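Local coordinates for protein peptidase S8 and S53, subtilisin, kexin, sedolisin (Mycobacterium smegmatis, PDB 4KG7) that probably acts as a subtilisin-like serine endopeptidase, the membrane-associated mycosin MycP3 of the ESX-3 type VII secretion system, at residues 48-51 and 55-58; 111-116 and 128-133; 193-198 and 253-258; 330-335 and 342-347. All coordinates share one frame; numbering follows the deposited sequence. Where two conformers were deposited one is given.

Contact 1. Residues 48-51 and 55-58; sequences PNQL and LSGA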
loop_
_atom_site.group_PDB
_atom_site.type_symbol
_atom_site.label_atom_id
_atom_site.label_comp_id
_atom_site.label_asym_id
_atom_site.label_seq_id
_atom_site.Cartn_x
_atom_site.Cartn_y
_atom_site.Cartn_z
ATOM N N PRO A 48 -15.789 11.533 -5.386
ATOM C CA PRO A 48 -16.670 10.833 -4.434
ATOM C C PRO A 48 -15.932 9.975 -3.404
ATOM O O PRO A 48 -16.461 9.704 -2.306
ATOM C CB PRO A 48 -17.508 9.941 -5.346
ATOM C CG PRO A 48 -17.573 10.714 -6.628
ATOM C CD PRO A 48 -16.229 11.346 -6.776
ATOM N N ASN A 49 -14.733 9.523 -3.737
ATOM C CA ASN A 49 -13.923 8.790 -2.777
ATOM C C ASN A 49 -13.509 9.656 -1.587
ATOM O O ASN A 49 -13.447 9.166 -0.450
ATOM C CB ASN A 49 -12.679 8.225 -3.476
ATOM C CG ASN A 49 -13.024 7.253 -4.585
ATOM O OD1 ASN A 49 -13.913 6.448 -4.427
ATOM N ND2 ASN A 49 -12.256 7.263 -5.651
ATOM N N GLN A 50 -13.205 10.928 -1.832
ATOM C CA GLN A 50 -12.904 11.843 -0.732
ATOM C C GLN A 50 -14.160 12.017 0.136
ATOM O O GLN A 50 -14.077 11.984 1.374
ATOM C CB GLN A 50 -12.390 13.204 -1.230
ATOM C CG GLN A 50 -12.350 14.170 -0.060
ATOM C CD GLN A 50 -11.772 15.536 -0.347
ATOM O OE1 GLN A 50 -10.797 15.675 -1.072
ATOM N NE2 GLN A 50 -12.355 16.554 0.280
ATOM N N LEU A 51 -15.316 12.189 -0.507
ATOM C CA LEU A 51 -16.565 12.430 0.213
ATOM C C LEU A 51 -16.945 11.219 1.075
ATOM O O LEU A 51 -17.395 11.370 2.242
ATOM C CB LEU A 51 -17.688 12.822 -0.758
ATOM C CG LEU A 51 -17.426 14.096 -1.580
ATOM C CD1 LEU A 51 -18.505 14.256 -2.636
ATOM C CD2 LEU A 51 -17.357 15.343 -0.729
ATOM N N LEU A 55 -12.956 13.607 4.323
ATOM C CA LEU A 55 -11.664 14.222 4.614
ATOM C C LEU A 55 -11.797 15.660 5.091
ATOM O O LEU A 55 -11.003 16.087 5.895
ATOM C CB LEU A 55 -10.715 14.170 3.423
ATOM C CG LEU A 55 -10.361 12.770 2.882
ATOM C CD1 LEU A 55 -9.393 12.859 1.707
ATOM C CD2 LEU A 55 -9.845 11.874 3.986
ATOM N N SER A 56 -12.796 16.410 4.608
ATOM C CA SER A 56 -13.061 17.755 5.158
ATOM C C SER A 56 -13.214 17.765 6.669
ATOM O O SER A 56 -12.614 18.569 7.378
ATOM C CB SER A 56 -14.325 18.330 4.520
ATOM O OG SER A 56 -14.056 18.588 3.198
ATOM N N GLY A 57 -14.030 16.852 7.162
ATOM C CA GLY A 57 -14.210 16.683 8.595
ATOM C C GLY A 57 -12.916 16.302 9.283
ATOM O O GLY A 57 -12.588 16.798 10.340
ATOM N N ALA A 58 -12.162 15.402 8.661
ATOM C CA ALA A 58 -10.924 14.926 9.268
ATOM C C ALA A 58 -9.886 16.034 9.434
ATOM O O ALA A 58 -9.196 16.106 10.451
ATOM C CB ALA A 58 -10.343 13.798 8.441
#
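Gln50 and Leu55 meet where two short helices, 48-53 and 55-59, follow one another in the chain and lead to strand 68-73 of the subtilisin fold. The aliphatic part of Gln50 does the touching. With CG anti to the backbone N (chi1 170°) and the chain extended beyond it, the side chain leaves its own helix and passes slantwise across the base and one branch of Leu55. Gln50 CG lies 3.7 Å from Leu55 CD1 and 3.8 Å from Leu55 CG, while the amide carbon, Gln50 CD, rests 4.1 Å from both Leu55 CB and Leu55 CD1. Leu55 turns its CB toward the first helix and holds CG beside its own backbone N, which sets the isobutyl group against the CG methylene and the amide carbon of Gln50; it is buried and also touches Val124. The backbones draw close at the same place: Gln50 O is 3.5 Å from Leu55 N. Beyond the leucine the contact becomes polar and solvent-facing, for Ser56 is exposed and Gln50 only partly covered. Neighbouring residues tie the pair to the rest of the protein: Asn49 ND2 donates to Glu288 O, and Ala58 packs on Leu331 and Leu374. Farther out along its side chain, Gln50 NE2 comes no nearer than 3.9 Å to Ser56 OG, a loose polar approach rather than a hydrogen bond.

Contact 2. Residues 111-116 and 128-133; sequences LIAGQP and ARLISI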
loop_
_atom_site.group_PDB
_atom_site.type_symbol
_atom_site.label_atom_id
_atom_site.label_comp_id
_atom_site.label_asym_id
_atom_site.label_seq_id
_atom_site.Cartn_x
_atom_site.Cartn_y
_atom_site.Cartn_z
ATOM N N LEU A 111 -2.191 10.346 -3.081
ATOM C CA LEU A 111 -3.334 10.086 -2.219
ATOM C C LEU A 111 -2.981 10.295 -0.755
ATOM O O LEU A 111 -3.810 10.731 0.036
ATOM C CB LEU A 111 -3.890 8.680 -2.432
ATOM C CG LEU A 111 -4.594 8.441 -3.763
ATOM C CD1 LEU A 111 -5.009 6.974 -3.801
ATOM C CD2 LEU A 111 -5.791 9.343 -3.949
ATOM N N ILE A 112 -1.752 9.919 -0.382
ATOM C CA ILE A 112 -1.293 9.983 1.000
ATOM C C ILE A 112 -1.086 11.431 1.435
ATOM O O ILE A 112 -1.588 11.829 2.460
ATOM C CB ILE A 112 -0.012 9.162 1.228
ATOM C CG1 ILE A 112 -0.310 7.691 0.948
ATOM C CG2 ILE A 112 0.511 9.383 2.663
ATOM C CD1 ILE A 112 0.917 6.804 0.933
ATOM N N ALA A 113 -0.343 12.207 0.649
ATOM C CA ALA A 113 0.097 13.529 1.110
ATOM C C ALA A 113 0.299 14.503 -0.039
ATOM O O ALA A 113 1.013 15.501 0.109
ATOM C CB ALA A 113 1.375 13.391 1.899
ATOM N N GLY A 114 -0.413 14.310 -1.147
ATOM C CA GLY A 114 -0.461 15.340 -2.185
ATOM C C GLY A 114 -1.046 16.658 -1.660
ATOM O O GLY A 114 -1.833 16.672 -0.724
ATOM N N GLN A 115 -0.649 17.753 -2.287
ATOM C CA GLN A 115 -1.029 19.069 -1.812
ATOM C C GLN A 115 -2.329 19.523 -2.427
ATOM O O GLN A 115 -2.620 19.220 -3.588
ATOM C CB GLN A 115 0.063 20.076 -2.129
ATOM C CG GLN A 115 1.382 19.752 -1.463
ATOM C CD GLN A 115 1.218 19.646 0.036
ATOM O OE1 GLN A 115 0.892 20.660 0.698
ATOM N NE2 GLN A 115 1.419 18.451 0.579
ATOM N N PRO A 116 -3.127 20.273 -1.656
ATOM C CA PRO A 116 -4.285 20.937 -2.248
ATOM C C PRO A 116 -3.801 21.942 -3.283
ATOM O O PRO A 116 -2.638 22.312 -3.302
ATOM C CB PRO A 116 -4.952 21.635 -1.057
ATOM C CG PRO A 116 -3.868 21.784 -0.061
ATOM C CD PRO A 116 -3.003 20.563 -0.214
ATOM N N ALA A 128 1.961 15.831 6.153
ATOM C CA ALA A 128 2.930 14.762 6.358
ATOM C C ALA A 128 4.075 14.876 5.354
ATOM O O ALA A 128 3.951 15.527 4.326
ATOM C CB ALA A 128 2.249 13.415 6.257
ATOM N N ARG A 129 5.189 14.251 5.660
ATOM C CA ARG A 129 6.306 14.171 4.734
ATOM C C ARG A 129 6.378 12.760 4.209
ATOM O O ARG A 129 5.986 11.825 4.885
ATOM C CB ARG A 129 7.592 14.541 5.442
ATOM C CG ARG A 129 7.708 16.045 5.600
ATOM C CD ARG A 129 9.018 16.456 6.231
ATOM N NE ARG A 129 9.217 15.899 7.578
ATOM C CZ ARG A 129 9.865 14.766 7.875
ATOM N NH1 ARG A 129 10.388 13.986 6.934
ATOM N NH2 ARG A 129 9.984 14.407 9.154
ATOM N N LEU A 130 6.838 12.620 2.982
ATOM C CA LEU A 130 6.955 11.321 2.389
ATOM C C LEU A 130 8.415 10.978 2.174
ATOM O O LEU A 130 9.225 11.858 1.906
ATOM C CB LEU A 130 6.285 11.320 1.009
ATOM C CG LEU A 130 4.791 11.600 1.043
ATOM C CD1 LEU A 130 4.284 11.801 -0.377
ATOM C CD2 LEU A 130 4.061 10.485 1.748
ATOM N N ILE A 131 8.738 9.702 2.318
ATOM C CA ILE A 131 10.022 9.144 1.847
ATOM C C ILE A 131 9.689 8.143 0.752
ATOM O O ILE A 131 8.876 7.213 0.975
ATOM C CB ILE A 131 10.783 8.414 2.965
ATOM C CG1 ILE A 131 11.134 9.369 4.095
ATOM C CG2 ILE A 131 12.055 7.786 2.411
ATOM C CD1 ILE A 131 11.509 8.645 5.365
ATOM N N SER A 132 10.287 8.321 -0.426
ATOM C CA SER A 132 10.086 7.385 -1.535
ATOM C C SER A 132 11.238 6.396 -1.669
ATOM O O SER A 132 12.372 6.794 -1.884
ATOM C CB SER A 132 10.000 8.127 -2.850
ATOM O OG SER A 132 9.853 7.193 -3.885
ATOM N N ILE A 133 10.914 5.112 -1.568
ATOM C CA ILE A 133 11.874 4.018 -1.774
ATOM C C ILE A 133 11.364 3.234 -2.976
ATOM O O ILE A 133 10.267 2.650 -2.933
ATOM C CB ILE A 133 11.944 3.081 -0.548
ATOM C CG1 ILE A 133 12.433 3.854 0.678
ATOM C CG2 ILE A 133 12.870 1.903 -0.814
ATOM C CD1 ILE A 133 12.286 3.065 1.968
#
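Ala113 comes beside Ala128, which leads into strand 129-134, with their CA atoms 6.1 Å apart. Helix and strand belong to the beta-alpha-beta unit 85-90, 104-113, 129-134 of the subtilisin fold, and the contact is the buried apolar seam where the helix settles onto the parallel sheet. Leu130 supplies the main surface on the strand. Its isobutyl fork straddles the single methyl of Ala113: CG, CD1 and CD2 of Leu130 all lie 4.0 Å from Ala113 CB. One branch reaches further, Leu130 CD2 meeting Ile112 CG2 at 3.8 Å as the two side chains slant past each other. Ile112 offers this methyl because its first torsion (chi1 -63°) puts CG1 next to the backbone nitrogen and swings CG2 to the far side from it. The isoleucine also packs on Val69, Val71 and Ala323, filling the layer between the sheet and helix 318-335, and its side chain lies about 8 Å from that of Asp73, a predicted charge-relay residue. Toward the loop the two alanine methyls meet more loosely, Ala113 CB to Ala128 CB 4.4 Å. Polar groups of the backbone are joined from outside: Asn84 ND2 donates to both Ala113 O and Ala128 O, bridging the segments. Gln115 NE2 donates to Pro126 O and also gives Ala113 O a further, weak bond, 3.0 Å long and bent to 129° at the hydrogen.

Contact 3. Residues 193-198 and 253-258; sequences SVLGAA and SWWQPY
Gly196 and Trp255 meet through a CH-pi contact. Gly196 CA stands 3.5 Å from the centroid of the six-membered ring of Trp255, only 10° off the ring normal, and with no side chain in between the helix backbone itself lies on the indole face. The apolar contribution beside it is slighter: Leu195 CD2 approaches Trp255 CD1 obliquely at 4.3 Å, and the Leu195 side chain also packs on Ile251 and on Leu161 and Ala162 of helix 150-170. The contact thus fastens helix 193-205, one of the helices flanking the parallel sheet of the subtilisin fold, to the irregular loop between strands 248-251 and 259-265. Hydrogen bonds fix the indole and its loop. Trp255 NE1 donates to Gln192 OE1, just before the helical segment, and Trp254 NE1 uses the same acceptor, one amide oxygen thereby gripping two indoles. The loop is bent at Trp255, the centre of an inverse gamma turn closed by a weak bond from Gln256 N to Trp254 O. Behind that turn the Gln256 amide folds back: NE2 gives a nearly straight bond to Ser253 O, 2.8 Å and 161°, with the acceptor in the amide plane, and a second to Val259 O.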
loop_
_atom_site.group_PDB
_atom_site.type_symbol
_atom_site.label_atom_id
_atom_site.label_comp_id
_atom_site.label_asym_id
_atom_site.label_seq_id
_atom_site.Cartn_x
_atom_site.Cartn_y
_atom_site.Cartn_z
ATOM N N SER A 193 11.081 -16.153 6.406
ATOM C CA SER A 193 11.567 -15.762 7.731
ATOM C C SER A 193 12.246 -14.380 7.750
ATOM O O SER A 193 12.102 -13.637 8.696
ATOM C CB SER A 193 12.514 -16.824 8.292
ATOM O OG SER A 193 13.557 -17.099 7.371
ATOM N N VAL A 194 12.996 -14.042 6.709
ATOM C CA VAL A 194 13.702 -12.755 6.683
ATOM C C VAL A 194 12.711 -11.597 6.552
ATOM O O VAL A 194 12.827 -10.566 7.210
ATOM C CB VAL A 194 14.806 -12.715 5.602
ATOM C CG1 VAL A 194 15.437 -11.327 5.526
ATOM C CG2 VAL A 194 15.862 -13.748 5.937
ATOM N N LEU A 195 11.736 -11.755 5.670
ATOM C CA LEU A 195 10.693 -10.734 5.523
ATOM C C LEU A 195 9.882 -10.592 6.810
ATOM O O LEU A 195 9.598 -9.470 7.266
ATOM C CB LEU A 195 9.770 -11.080 4.326
ATOM C CG LEU A 195 8.598 -10.109 4.071
ATOM C CD1 LEU A 195 9.049 -8.665 3.821
ATOM C CD2 LEU A 195 7.758 -10.602 2.907
ATOM N N GLY A 196 9.477 -11.717 7.380
ATOM C CA GLY A 196 8.812 -11.679 8.665
ATOM C C GLY A 196 9.623 -10.937 9.714
ATOM O O GLY A 196 9.099 -10.097 10.442
ATOM N N ALA A 197 10.915 -11.218 9.772
ATOM C CA ALA A 197 11.798 -10.558 10.737
ATOM C C ALA A 197 11.836 -9.048 10.507
ATOM O O ALA A 197 11.839 -8.260 11.456
ATOM C CB ALA A 197 13.196 -11.133 10.682
ATOM N N ALA A 198 11.953 -8.658 9.250
ATOM C CA ALA A 198 11.943 -7.241 8.890
ATOM C C ALA A 198 10.659 -6.533 9.311
ATOM O O ALA A 198 10.676 -5.418 9.867
ATOM C CB ALA A 198 12.166 -7.110 7.397
ATOM N N SER A 253 0.755 -8.970 3.123
ATOM C CA SER A 253 -0.489 -8.985 3.921
ATOM C C SER A 253 -0.622 -10.144 4.878
ATOM O O SER A 253 -1.170 -9.985 5.971
ATOM C CB SER A 253 -1.732 -8.966 3.021
ATOM O OG SER A 253 -1.985 -7.672 2.525
ATOM N N TRP A 254 -0.170 -11.329 4.487
ATOM C CA TRP A 254 -0.392 -12.482 5.361
ATOM C C TRP A 254 0.417 -12.431 6.645
ATOM O O TRP A 254 0.133 -13.174 7.565
ATOM C CB TRP A 254 -0.236 -13.784 4.610
ATOM C CG TRP A 254 1.155 -14.234 4.409
ATOM C CD1 TRP A 254 2.236 -13.489 4.046
ATOM C CD2 TRP A 254 1.604 -15.572 4.541
ATOM N NE1 TRP A 254 3.348 -14.299 3.949
ATOM C CE2 TRP A 254 2.983 -15.584 4.239
ATOM C CE3 TRP A 254 0.971 -16.775 4.872
ATOM C CZ2 TRP A 254 3.745 -16.754 4.267
ATOM C CZ3 TRP A 254 1.726 -17.946 4.911
ATOM C CH2 TRP A 254 3.106 -17.925 4.607
ATOM N N TRP A 255 1.368 -11.494 6.733
ATOM C CA TRP A 255 2.191 -11.334 7.935
ATOM C C TRP A 255 1.461 -10.579 9.043
ATOM O O TRP A 255 1.946 -9.585 9.568
ATOM C CB TRP A 255 3.563 -10.696 7.588
ATOM C CG TRP A 255 4.561 -11.709 7.174
ATOM C CD1 TRP A 255 5.042 -11.961 5.911
ATOM C CD2 TRP A 255 5.190 -12.646 8.032
ATOM N NE1 TRP A 255 5.958 -12.988 5.957
ATOM C CE2 TRP A 255 6.067 -13.427 7.250
ATOM C CE3 TRP A 255 5.126 -12.873 9.406
ATOM C CZ2 TRP A 255 6.830 -14.451 7.801
ATOM C CZ3 TRP A 255 5.895 -13.883 9.955
ATOM C CH2 TRP A 255 6.733 -14.655 9.158
ATOM N N GLN A 256 0.338 -11.132 9.486
ATOM C CA GLN A 256 -0.327 -10.685 10.681
ATOM C C GLN A 256 0.553 -11.073 11.883
ATOM O O GLN A 256 1.188 -12.143 11.885
ATOM C CB GLN A 256 -1.716 -11.344 10.743
ATOM C CG GLN A 256 -2.578 -10.974 9.553
ATOM C CD GLN A 256 -2.745 -9.489 9.431
ATOM O OE1 GLN A 256 -3.238 -8.862 10.355
ATOM N NE2 GLN A 256 -2.220 -8.907 8.365
ATOM N N PRO A 257 0.599 -10.216 12.917
ATOM C CA PRO A 257 -0.137 -8.971 13.131
ATOM C C PRO A 257 0.586 -7.699 12.717
ATOM O O PRO A 257 0.093 -6.602 12.970
ATOM C CB PRO A 257 -0.341 -8.971 14.644
ATOM C CG PRO A 257 0.931 -9.538 15.132
ATOM C CD PRO A 257 1.286 -10.629 14.150
ATOM N N TYR A 258 1.724 -7.827 12.055
ATOM C CA TYR A 258 2.611 -6.688 11.806
ATOM C C TYR A 258 2.107 -5.723 10.724
ATOM O O TYR A 258 2.553 -4.569 10.671
ATOM C CB TYR A 258 3.993 -7.197 11.419
ATOM C CG TYR A 258 4.490 -8.250 12.374
ATOM C CD1 TYR A 258 4.645 -7.989 13.752
ATOM C CD2 TYR A 258 4.786 -9.512 11.934
ATOM C CE1 TYR A 258 5.065 -8.981 14.618
ATOM C CE2 TYR A 258 5.233 -10.500 12.785
ATOM C CZ TYR A 258 5.381 -10.233 14.132
ATOM O OH TYR A 258 5.826 -11.254 14.946
#

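Contact 4. Residues 330-335 and 342-347; sequences ALVRSK and RQVVHR
Val332 and Val344 mark the closest approach of the two backbones, their CA atoms 7.0 Å apart, and the tight part of the contact gathers round them. Val332 CG1, the methyl lying trans to the main-chain nitrogen (chi1 168°), points into the interface and touches Arg347 CD at 3.6 Å and Val344 CG1 at 4.1 Å; the two valine side chains run past each other antiparallel. Val344 uses both methyls. Its CG2 is crossed at about a right angle by the Arg333 side chain, with Arg333 CG 3.9 Å and Arg333 NE 3.7 Å away. The segments run at 122° to each other, their axes 10.4 Å apart at the nearest point, so that helix 318-335, which carries the predicted active-site Ser319 at its start, as is usual in subtilases, is crossed near its end by helix 341-350. Both arginines bring methylenes to the apolar patch, bend at chi3 and carry their terminal nitrogens, NH1 and NH2, on to polar partners. The Arg333 guanidinium is firmly held: NH1 donates to Arg174 O, and NH2 pairs with Asp207 in a salt bridge and donates to Leu339 O, a setting likely to stabilise its charge although the residue is buried. Arg347 NH1 donates to Ala373 O and Trp376 O near the chain end. The other side of helix 341-350 is the solvent side, where Arg342, Gln343 and His346 are exposed. Lys335 NZ, bonded to Leu374 O, lies 6.9 Å from Arg347 NH1, like charges not in contact.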
loop_
_atom_site.group_PDB
_atom_site.type_symbol
_atom_site.label_atom_id
_atom_site.label_comp_id
_atom_site.label_asym_id
_atom_site.label_seq_id
_atom_site.Cartn_x
_atom_site.Cartn_y
_atom_site.Cartn_z
ATOM N N ALA A 330 -1.503 8.448 9.257
ATOM C CA ALA A 330 -0.691 9.639 9.521
ATOM C C ALA A 330 -1.526 10.695 10.254
ATOM O O ALA A 330 -1.013 11.354 11.168
ATOM C CB ALA A 330 -0.106 10.228 8.228
ATOM N N LEU A 331 -2.789 10.877 9.859
ATOM C CA LEU A 331 -3.655 11.819 10.594
ATOM C C LEU A 331 -3.736 11.422 12.067
ATOM O O LEU A 331 -3.631 12.261 12.978
ATOM C CB LEU A 331 -5.059 11.872 9.999
ATOM C CG LEU A 331 -5.166 12.431 8.585
ATOM C CD1 LEU A 331 -6.645 12.628 8.218
ATOM C CD2 LEU A 331 -4.345 13.693 8.350
ATOM N N VAL A 332 -3.979 10.142 12.298
ATOM C CA VAL A 332 -4.198 9.627 13.655
ATOM C C VAL A 332 -2.917 9.771 14.479
ATOM O O VAL A 332 -2.963 10.178 15.631
ATOM C CB VAL A 332 -4.703 8.164 13.624
ATOM C CG1 VAL A 332 -4.656 7.533 15.008
ATOM C CG2 VAL A 332 -6.128 8.123 13.077
ATOM N N ARG A 333 -1.766 9.420 13.896
ATOM C CA ARG A 333 -0.512 9.539 14.649
ATOM C C ARG A 333 -0.122 10.970 14.940
ATOM O O ARG A 333 0.513 11.222 15.972
ATOM C CB ARG A 333 0.637 8.809 13.953
ATOM C CG ARG A 333 0.355 7.349 13.667
ATOM C CD ARG A 333 1.632 6.546 13.671
ATOM N NE ARG A 333 2.026 6.209 15.034
ATOM C CZ ARG A 333 2.963 5.312 15.330
ATOM N NH1 ARG A 333 3.692 4.762 14.374
ATOM N NH2 ARG A 333 3.211 5.010 16.585
ATOM N N SER A 334 -0.505 11.914 14.083
ATOM C CA SER A 334 -0.252 13.317 14.349
ATOM C C SER A 334 -1.121 13.818 15.499
ATOM O O SER A 334 -0.640 14.530 16.367
ATOM C CB SER A 334 -0.506 14.156 13.099
ATOM O OG SER A 334 -0.298 15.533 13.321
ATOM N N LYS A 335 -2.392 13.456 15.498
ATOM C CA LYS A 335 -3.308 13.907 16.547
ATOM C C LYS A 335 -3.004 13.254 17.881
ATOM O O LYS A 335 -3.095 13.910 18.942
ATOM C CB LYS A 335 -4.765 13.664 16.173
ATOM C CG LYS A 335 -5.670 14.113 17.304
ATOM C CD LYS A 335 -7.107 14.332 16.933
ATOM C CE LYS A 335 -7.863 14.778 18.165
ATOM N NZ LYS A 335 -9.332 14.705 17.987
ATOM N N ARG A 342 0.458 -0.478 17.539
ATOM C CA ARG A 342 -0.669 -1.407 17.798
ATOM C C ARG A 342 -1.916 -0.608 18.174
ATOM O O ARG A 342 -3.032 -0.949 17.755
ATOM C CB ARG A 342 -0.381 -2.399 18.910
ATOM C CG ARG A 342 0.668 -3.447 18.618
ATOM C CD ARG A 342 0.888 -4.253 19.850
ATOM N NE ARG A 342 1.660 -5.475 19.705
ATOM C CZ ARG A 342 2.803 -5.738 20.337
ATOM N NH1 ARG A 342 3.376 -4.863 21.148
ATOM N NH2 ARG A 342 3.359 -6.925 20.165
ATOM N N GLN A 343 -1.740 0.434 18.977
ATOM C CA GLN A 343 -2.881 1.262 19.396
ATOM C C GLN A 343 -3.486 1.961 18.190
ATOM O O GLN A 343 -4.700 2.085 18.097
ATOM C CB GLN A 343 -2.476 2.283 20.455
ATOM C CG GLN A 343 -2.258 1.684 21.823
ATOM C CD GLN A 343 -1.726 2.706 22.817
ATOM O OE1 GLN A 343 -0.655 3.283 22.620
ATOM N NE2 GLN A 343 -2.460 2.927 23.905
ATOM N N VAL A 344 -2.646 2.396 17.244
ATOM C CA VAL A 344 -3.138 3.098 16.074
ATOM C C VAL A 344 -3.936 2.153 15.189
ATOM O O VAL A 344 -5.027 2.509 14.726
ATOM C CB VAL A 344 -1.975 3.730 15.270
ATOM C CG1 VAL A 344 -2.456 4.272 13.928
ATOM C CG2 VAL A 344 -1.301 4.834 16.070
ATOM N N VAL A 345 -3.415 0.948 14.983
ATOM C CA VAL A 345 -4.129 -0.039 14.189
ATOM C C VAL A 345 -5.484 -0.372 14.852
ATOM O O VAL A 345 -6.500 -0.443 14.201
ATOM C CB VAL A 345 -3.259 -1.295 13.933
ATOM C CG1 VAL A 345 -4.107 -2.430 13.356
ATOM C CG2 VAL A 345 -2.101 -0.940 13.002
ATOM N N HIS A 346 -5.489 -0.576 16.161
ATOM C CA HIS A 346 -6.728 -0.843 16.891
ATOM C C HIS A 346 -7.737 0.285 16.700
ATOM O O HIS A 346 -8.923 0.052 16.477
ATOM C CB HIS A 346 -6.406 -1.024 18.384
ATOM C CG HIS A 346 -7.607 -1.249 19.250
ATOM N ND1 HIS A 346 -8.189 -2.488 19.422
ATOM C CD2 HIS A 346 -8.335 -0.386 19.989
ATOM C CE1 HIS A 346 -9.204 -2.377 20.258
ATOM N NE2 HIS A 346 -9.336 -1.110 20.588
ATOM N N ARG A 347 -7.274 1.511 16.780
ATOM C CA ARG A 347 -8.143 2.660 16.610
ATOM C C ARG A 347 -8.752 2.674 15.190
ATOM O O ARG A 347 -9.920 3.001 14.994
ATOM C CB ARG A 347 -7.311 3.899 16.898
ATOM C CG ARG A 347 -7.992 5.225 16.719
ATOM C CD ARG A 347 -7.141 6.318 17.342
ATOM N NE ARG A 347 -7.317 6.401 18.791
ATOM C CZ ARG A 347 -8.231 7.141 19.416
ATOM N NH1 ARG A 347 -9.109 7.884 18.737
ATOM N NH2 ARG A 347 -8.280 7.115 20.739
#

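In the fold
Contacts 1 and 4 touch directly: Ala58 CB meets Leu331 CD1 at 3.9 Å, joining the short N-terminal helices to helix 318-335. Leu55 and Leu331 both pack on Val124, whose backbone bonds to Leu111 of contact 2. Contact 2 comes within about 4 Å of contact 4, nearest atoms, and their centres are 17 Å apart. Of the predicted triad, His104 begins helix 104-113 and Ser319 lies on helix 318-335; the side chain of Ile112 in contact 2 is about 8 Å from that of Asp73 and about 10 Å from that of His104, whereas contacts 1, 3 and 4 lie away from the site. Contact 3 sits across the chain's centre from contacts 1 and 2, its centre 32 Å and 25 Å from theirs.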